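Beta-hydroxyacid dehydrogenase, 3-hydroxyisobutyrate dehydrogenase (Saccharomonospora xinjiangensis XJ-54, PDB 6GRL) is an S-selective imine reductase that probably uses NADPH to reduce imines and to carry out reductive amination. Local coordinates at residues A161-P164 with I165-L169; I262-R265 with E266-V270; A222-V225 with A226-P230. One frame throughout, in Å; residues are numbered along the deposited sequence.

Interaction 1: A161-P164 with I165-L169; sequences AHEP and ILREL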
loop_
_atom_site.group_PDB
_atom_site.type_symbol
_atom_site.label_atom_id
_atom_site.label_comp_id
_atom_site.label_asym_id
_atom_site.label_seq_id
_atom_site.Cartn_x
_atom_site.Cartn_y
_atom_site.Cartn_z
ATOM N N ALA A 161 -13.439 12.491 -11.977
ATOM C CA ALA A 161 -13.900 13.852 -11.728
ATOM C C ALA A 161 -13.057 14.579 -10.689
ATOM O O ALA A 161 -13.005 15.814 -10.709
ATOM C CB ALA A 161 -15.363 13.838 -11.287
ATOM N N HIS A 162 -12.397 13.852 -9.787
ATOM C CA HIS A 162 -11.656 14.467 -8.693
ATOM C C HIS A 162 -10.168 14.143 -8.722
ATOM O O HIS A 162 -9.459 14.461 -7.760
ATOM C CB HIS A 162 -12.256 14.043 -7.349
ATOM C CG HIS A 162 -13.704 14.388 -7.203
ATOM N ND1 HIS A 162 -14.142 15.671 -6.949
ATOM C CD2 HIS A 162 -14.817 13.621 -7.282
ATOM C CE1 HIS A 162 -15.460 15.678 -6.874
ATOM N NE2 HIS A 162 -15.895 14.446 -7.073
ATOM N N GLU A 163 -9.675 13.524 -9.795
ATOM C CA GLU A 163 -8.250 13.214 -9.880
ATOM C C GLU A 163 -7.348 14.436 -9.736
ATOM O O GLU A 163 -6.312 14.318 -9.056
ATOM C CB GLU A 163 -7.954 12.478 -11.195
ATOM C CG GLU A 163 -6.519 11.987 -11.312
ATOM C CD GLU A 163 -6.258 11.237 -12.602
ATOM O OE1 GLU A 163 -7.182 11.144 -13.438
ATOM O OE2 GLU A 163 -5.126 10.737 -12.780
ATOM N N PRO A 164 -7.646 15.602 -10.325
ATOM C CA PRO A 164 -6.769 16.764 -10.096
ATOM C C PRO A 164 -6.670 17.176 -8.637
ATOM O O PRO A 164 -5.616 17.668 -8.214
ATOM C CB PRO A 164 -7.412 17.863 -10.951
ATOM C CG PRO A 164 -8.129 17.130 -12.017
ATOM C CD PRO A 164 -8.660 15.895 -11.356
ATOM N N ILE A 165 -7.734 16.995 -7.852
ATOM C CA ILE A 165 -7.652 17.307 -6.429
ATOM C C ILE A 165 -6.772 16.289 -5.714
ATOM O O ILE A 165 -5.949 16.647 -4.862
ATOM C CB ILE A 165 -9.060 17.374 -5.810
ATOM C CG1 ILE A 165 -9.877 18.492 -6.459
ATOM C CG2 ILE A 165 -8.975 17.584 -4.304
ATOM C CD1 ILE A 165 -11.312 18.552 -5.984
ATOM N N LEU A 166 -6.919 15.008 -6.058
ATOM C CA LEU A 166 -6.133 13.965 -5.406
ATOM C C LEU A 166 -4.647 14.108 -5.712
ATOM O O LEU A 166 -3.804 13.844 -4.847
ATOM C CB LEU A 166 -6.636 12.588 -5.833
ATOM C CG LEU A 166 -8.114 12.298 -5.568
ATOM C CD1 LEU A 166 -8.503 10.945 -6.144
ATOM C CD2 LEU A 166 -8.418 12.361 -4.077
ATOM N N ARG A 167 -4.302 14.523 -6.935
ATOM C CA ARG A 167 -2.892 14.644 -7.295
ATOM C C ARG A 167 -2.210 15.822 -6.614
ATOM O O ARG A 167 -0.987 15.951 -6.720
ATOM C CB ARG A 167 -2.730 14.753 -8.814
ATOM C CG ARG A 167 -3.259 16.038 -9.420
ATOM C CD ARG A 167 -2.687 16.278 -10.811
ATOM N NE ARG A 167 -3.400 15.512 -11.830
ATOM C CZ ARG A 167 -4.071 16.055 -12.841
ATOM N NH1 ARG A 167 -4.127 17.373 -12.972
ATOM N NH2 ARG A 167 -4.690 15.279 -13.720
ATOM N N GLU A 168 -2.965 16.679 -5.923
ATOM C CA GLU A 168 -2.357 17.710 -5.094
ATOM C C GLU A 168 -1.646 17.129 -3.881
ATOM O O GLU A 168 -0.852 17.835 -3.251
ATOM C CB GLU A 168 -3.417 18.717 -4.640
ATOM C CG GLU A 168 -4.151 19.412 -5.780
ATOM C CD GLU A 168 -5.221 20.371 -5.291
ATOM O OE1 GLU A 168 -5.472 20.413 -4.069
ATOM O OE2 GLU A 168 -5.811 21.084 -6.130
ATOM N N LEU A 169 -1.911 15.868 -3.542
ATOM C CA LEU A 169 -1.258 15.216 -2.416
ATOM C C LEU A 169 -0.024 14.420 -2.822
ATOM O O LEU A 169 0.777 14.063 -1.951
ATOM C CB LEU A 169 -2.248 14.291 -1.701
ATOM C CG LEU A 169 -3.564 14.935 -1.260
ATOM C CD1 LEU A 169 -4.468 13.914 -0.586
ATOM C CD2 LEU A 169 -3.296 16.114 -0.334
HETATM O O HOH W 1 -5.133 20.925 -8.633
#
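Arg-167 folds back over Pro-164 near the C-terminal end of helix 156-166, the helix of a beta-alpha-beta unit between strands 149-154 and 171-174 in the Rossmann-type domain. CG of Arg-167 stands between its own backbone N and carbonyl carbon (chi1 68°), and a bend at chi3 then swings the guanidinium back along the helix. The group lies with one face over CA and CB of the proline, NH1 coming 3.9 Å from Pro-164 CB. Glu-163 OE2 and Arg-167 NH2, of opposite charge, stand 4.7 Å apart without touching, so any attraction between them is probably weak. On the buried side, His-162 and Ile-165 run side by side and point the same way. CD1 of Ile-165 meets the imidazole at its edge, 4.2 Å from His-162 ND1, and Phe-79 of strand 79-82 packs against both residues. Leu-166 sets its CG 3.4 Å from His-162 O and reaches on to Phe-152 and Phe-79. Proline has no N-H to give to the preceding turn, and the helix kinks there. Ile-165 N makes only a weak bond to His-162 O; the regular bonds resume with Leu-166 N to the same oxygen and Arg-167 N to Glu-163 O, the latter 2.9 Å long. Glu-168, extended beyond CG, gives OE1 to His-44 in a hydrogen bond. Its other oxygen, OE2, accepts a 2.6 Å bond from a water that also donates, weakly, to Pro-164 O at 3.3 Å.

Interaction 2: I262-R265 with E266-V270; sequences ISHR and ESLGV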
loop_
_atom_site.group_PDB
_atom_site.type_symbol
_atom_site.label_atom_id
_atom_site.label_comp_id
_atom_site.label_asym_id
_atom_site.label_seq_id
_atom_site.Cartn_x
_atom_site.Cartn_y
_atom_site.Cartn_z
ATOM N N ILE A 262 20.712 -25.394 1.036
ATOM C CA ILE A 262 20.162 -25.906 2.287
ATOM C C ILE A 262 21.253 -26.560 3.123
ATOM O O ILE A 262 21.338 -26.345 4.338
ATOM C CB ILE A 262 19.009 -26.885 1.998
ATOM C CG1 ILE A 262 17.859 -26.169 1.290
ATOM C CG2 ILE A 262 18.532 -27.545 3.283
ATOM C CD1 ILE A 262 16.932 -27.103 0.539
ATOM N N SER A 263 22.110 -27.362 2.486
ATOM C CA SER A 263 23.152 -28.066 3.225
ATOM C C SER A 263 24.115 -27.090 3.891
ATOM O O SER A 263 24.533 -27.302 5.035
ATOM C CB SER A 263 23.905 -29.013 2.291
ATOM O OG SER A 263 24.940 -29.694 2.979
ATOM N N HIS A 264 24.467 -26.005 3.198
ATOM C CA HIS A 264 25.456 -25.076 3.737
ATOM C C HIS A 264 24.913 -24.322 4.947
ATOM O O HIS A 264 25.561 -24.274 5.999
ATOM C CB HIS A 264 25.911 -24.100 2.651
ATOM C CG HIS A 264 26.718 -22.952 3.174
ATOM N ND1 HIS A 264 26.320 -21.639 3.041
ATOM C CD2 HIS A 264 27.894 -22.924 3.844
ATOM C CE1 HIS A 264 27.222 -20.851 3.598
ATOM N NE2 HIS A 264 28.186 -21.605 4.094
ATOM N N ARG A 265 23.725 -23.726 4.821
ATOM C CA ARG A 265 23.195 -22.932 5.926
ATOM C C ARG A 265 22.830 -23.813 7.116
ATOM O O ARG A 265 23.011 -23.409 8.270
ATOM C CB ARG A 265 21.993 -22.105 5.464
ATOM C CG ARG A 265 20.777 -22.905 5.027
ATOM C CD ARG A 265 19.859 -22.053 4.163
ATOM N NE ARG A 265 19.152 -21.032 4.933
ATOM C CZ ARG A 265 19.040 -19.759 4.563
ATOM N NH1 ARG A 265 18.371 -18.900 5.321
ATOM N NH2 ARG A 265 19.602 -19.343 3.437
ATOM N N GLU A 266 22.333 -25.026 6.860
ATOM C CA GLU A 266 21.988 -25.917 7.962
ATOM C C GLU A 266 23.231 -26.442 8.670
ATOM O O GLU A 266 23.180 -26.732 9.871
ATOM C CB GLU A 266 21.120 -27.070 7.457
ATOM C CG GLU A 266 19.677 -26.665 7.195
ATOM C CD GLU A 266 18.780 -27.842 6.865
ATOM O OE1 GLU A 266 19.308 -28.937 6.577
ATOM O OE2 GLU A 266 17.543 -27.668 6.896
ATOM N N SER A 267 24.352 -26.563 7.952
ATOM C CA SER A 267 25.609 -26.933 8.594
ATOM C C SER A 267 26.112 -25.842 9.529
ATOM O O SER A 267 26.957 -26.118 10.387
ATOM C CB SER A 267 26.672 -27.246 7.540
ATOM O OG SER A 267 27.119 -26.066 6.895
ATOM N N LEU A 268 25.617 -24.616 9.376
ATOM C CA LEU A 268 25.942 -23.509 10.264
ATOM C C LEU A 268 24.908 -23.319 11.364
ATOM O O LEU A 268 25.075 -22.432 12.206
ATOM C CB LEU A 268 26.074 -22.213 9.458
ATOM C CG LEU A 268 27.131 -22.190 8.352
ATOM C CD1 LEU A 268 26.891 -21.012 7.422
ATOM C CD2 LEU A 268 28.530 -22.129 8.944
ATOM N N GLY A 269 23.850 -24.127 11.377
ATOM C CA GLY A 269 22.796 -23.977 12.356
ATOM C C GLY A 269 21.771 -22.916 12.029
ATOM O O GLY A 269 21.004 -22.526 12.916
ATOM N N VAL A 270 21.732 -22.439 10.789
ATOM C CA VAL A 270 20.802 -21.397 10.371
ATOM C C VAL A 270 19.559 -22.049 9.782
ATOM O O VAL A 270 19.620 -23.125 9.178
ATOM C CB VAL A 270 21.483 -20.437 9.370
ATOM C CG1 VAL A 270 20.509 -19.376 8.868
ATOM C CG2 VAL A 270 22.695 -19.779 10.014
#
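Glu-266 N and Ser-267 N bond back to Ile-262 O and Ser-263 O in the last regular turn of helix 251-267, after which the chain leaves the helix at Gly-269, where phi is +82°. Arg-265 O takes two bonds from opposite faces of its carbonyl plane, from Val-270 N at 3.0 Å and from Leu-268 N at 3.1 Å. Among the side chains, Leu-268 and His-264 meet in a CH-pi contact: CD1 of the leucine sits over one face of the imidazole, 4.0 Å from the centre of the His-264 ring. With CG of His-264 anti to the backbone N (chi1 169°), the ring leans along the helix to meet this methyl, while NE2 hydrogen-bonds to Glu-210. Ser-267 OG turns back to donate to His-264 O at 2.5 Å, a short bond to a carbonyl that also receives a weak one from Leu-268 N. Glu-266 lies alongside Ile-262, its CD 3.6 Å from Ile-262 CG2, and its OE2 forms a salt bridge with Arg-276 of helix 273-287. Were Glu-266 cut back to an alanine, Arg-276 would probably lose its carboxylate mate and the CG2 branch of Ile-262 its neighbour. Arg-265 and Val-270 cross at about a right angle, NH1 4.2 Å from Val-270 CG1; the same NH1 pairs with Glu-271 OE2 in a salt bridge. Val-206 of helix 181-209 packs against His-264, Arg-265 and Val-270. The positive phi of Gly-269 and two bonds back into the last turn, Gly-269 N to Glu-266 O at 3.1 Å and Val-270 N to Arg-265 O, make this a Schellman motif, ending one helix of the C-terminal domain just before helix 273-287 begins.

Interaction 3: A222-V225 with A226-P230; sequences AGSV and AAYPP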
loop_
_atom_site.group_PDB
_atom_site.type_symbol
_atom_site.label_atom_id
_atom_site.label_comp_id
_atom_site.label_asym_id
_atom_site.label_seq_id
_atom_site.Cartn_x
_atom_site.Cartn_y
_atom_site.Cartn_z
ATOM N N ALA A 222 22.421 -5.000 -1.189
ATOM C CA ALA A 222 21.662 -3.895 -1.765
ATOM C C ALA A 222 21.909 -3.772 -3.262
ATOM O O ALA A 222 20.973 -3.536 -4.036
ATOM C CB ALA A 222 22.019 -2.591 -1.052
ATOM N N GLY A 223 23.164 -3.931 -3.692
ATOM C CA GLY A 223 23.460 -3.889 -5.112
ATOM C C GLY A 223 22.870 -5.054 -5.879
ATOM O O GLY A 223 22.467 -4.900 -7.035
ATOM N N SER A 224 22.806 -6.231 -5.250
ATOM C CA SER A 224 22.216 -7.392 -5.907
ATOM C C SER A 224 20.705 -7.245 -6.047
ATOM O O SER A 224 20.134 -7.610 -7.081
ATOM C CB SER A 224 22.557 -8.662 -5.129
ATOM O OG SER A 224 21.866 -9.782 -5.655
ATOM N N VAL A 225 20.044 -6.713 -5.016
ATOM C CA VAL A 225 18.591 -6.560 -5.050
ATOM C C VAL A 225 18.173 -5.588 -6.145
ATOM O O VAL A 225 17.107 -5.747 -6.754
ATOM C CB VAL A 225 18.081 -6.120 -3.662
ATOM C CG1 VAL A 225 16.614 -5.710 -3.718
ATOM C CG2 VAL A 225 18.282 -7.238 -2.651
ATOM N N ALA A 226 19.011 -4.591 -6.438
ATOM C CA ALA A 226 18.677 -3.597 -7.452
ATOM C C ALA A 226 18.510 -4.203 -8.840
ATOM O O ALA A 226 17.866 -3.588 -9.698
ATOM C CB ALA A 226 19.748 -2.506 -7.488
ATOM N N ALA A 227 19.067 -5.387 -9.084
ATOM C CA ALA A 227 18.980 -6.033 -10.388
ATOM C C ALA A 227 17.777 -6.960 -10.518
ATOM O O ALA A 227 17.641 -7.631 -11.547
ATOM C CB ALA A 227 20.265 -6.817 -10.673
ATOM N N TYR A 228 16.906 -7.010 -9.517
ATOM C CA TYR A 228 15.772 -7.928 -9.511
ATOM C C TYR A 228 14.475 -7.351 -10.085
ATOM O O TYR A 228 13.671 -8.125 -10.621
ATOM C CB TYR A 228 15.527 -8.440 -8.090
ATOM C CG TYR A 228 16.386 -9.636 -7.751
ATOM C CD1 TYR A 228 15.968 -10.924 -8.055
ATOM C CD2 TYR A 228 17.630 -9.474 -7.154
ATOM C CE1 TYR A 228 16.758 -12.020 -7.761
ATOM C CE2 TYR A 228 18.426 -10.564 -6.854
ATOM C CZ TYR A 228 17.984 -11.833 -7.160
ATOM O OH TYR A 228 18.776 -12.919 -6.866
ATOM N N PRO A 229 14.203 -6.045 -9.982
ATOM C CA PRO A 229 12.976 -5.494 -10.591
ATOM C C PRO A 229 12.797 -5.910 -12.044
ATOM O O PRO A 229 11.685 -6.304 -12.428
ATOM C CB PRO A 229 13.168 -3.977 -10.453
ATOM C CG PRO A 229 13.902 -3.844 -9.178
ATOM C CD PRO A 229 14.812 -5.055 -9.067
ATOM N N PRO A 230 13.835 -5.852 -12.894
ATOM C CA PRO A 230 13.632 -6.340 -14.270
ATOM C C PRO A 230 13.303 -7.821 -14.337
ATOM O O PRO A 230 12.604 -8.253 -15.261
ATOM C CB PRO A 230 14.966 -6.023 -14.962
ATOM C CG PRO A 230 15.947 -5.927 -13.862
ATOM C CD PRO A 230 15.198 -5.306 -12.731
#
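Tyr-228 N donates to Val-225 O at 3.0 Å, closing a type I beta turn that carries the chain out of helix 214-225 and into helix 229-241. Two more backbone bonds lead up to it: Ala-226 N to Ala-222 O, 3.3 Å, the last bond of helical spacing here, and Ala-227 N to Ser-224 O, 3.2 Å. The bonds made by Ala-227 and Tyr-228 span three residues instead of four, as the helix gives way to a turn.

Aromatic contact comes from the tyrosine ring, presented by its edge. Its CD2 approaches Ser-224 O to 3.1 Å, and its CE2 lies 3.7 Å from Ser-224 OG. That hydroxyl is placed anti to the serine's backbone N (chi1 173°), standing up beside the ring. CA of Val-225 also meets the ring near its plane.

The remaining contacts set aliphatic carbons against backbone carbonyls: Pro-229 CD lies 3.3 Å from Val-225 O, and Ala-226 CB lies near Gly-223 O.

The contact therefore depends chiefly on backbone hydrogen bonds and on aromatic C-H groups turned to a carbonyl. Such a polarised edge suits the partial negative charge of Ser-224 O, but the attraction is probably weak, and the largely exposed linker has little side-chain burial to reinforce it.

Along the chain the order is interaction 1, interaction 3, interaction 2. Interaction 1 belongs to the N-terminal Rossmann-type domain, on a helix between two strands of its mixed sheet. The other two belong to the helical C-terminal domain, reached through the long helix 181-209. Interaction 3 joins helices 214-225 and 229-241, and interaction 2 ends the next helix, 251-267; their centres are about 25 Å apart. Interactions 1 and 2 lie on opposite sides of the chain's centre, about 52 Å between centres, and no pair touches. All three are local features at helix ends, each inside one domain; none joins the two domains.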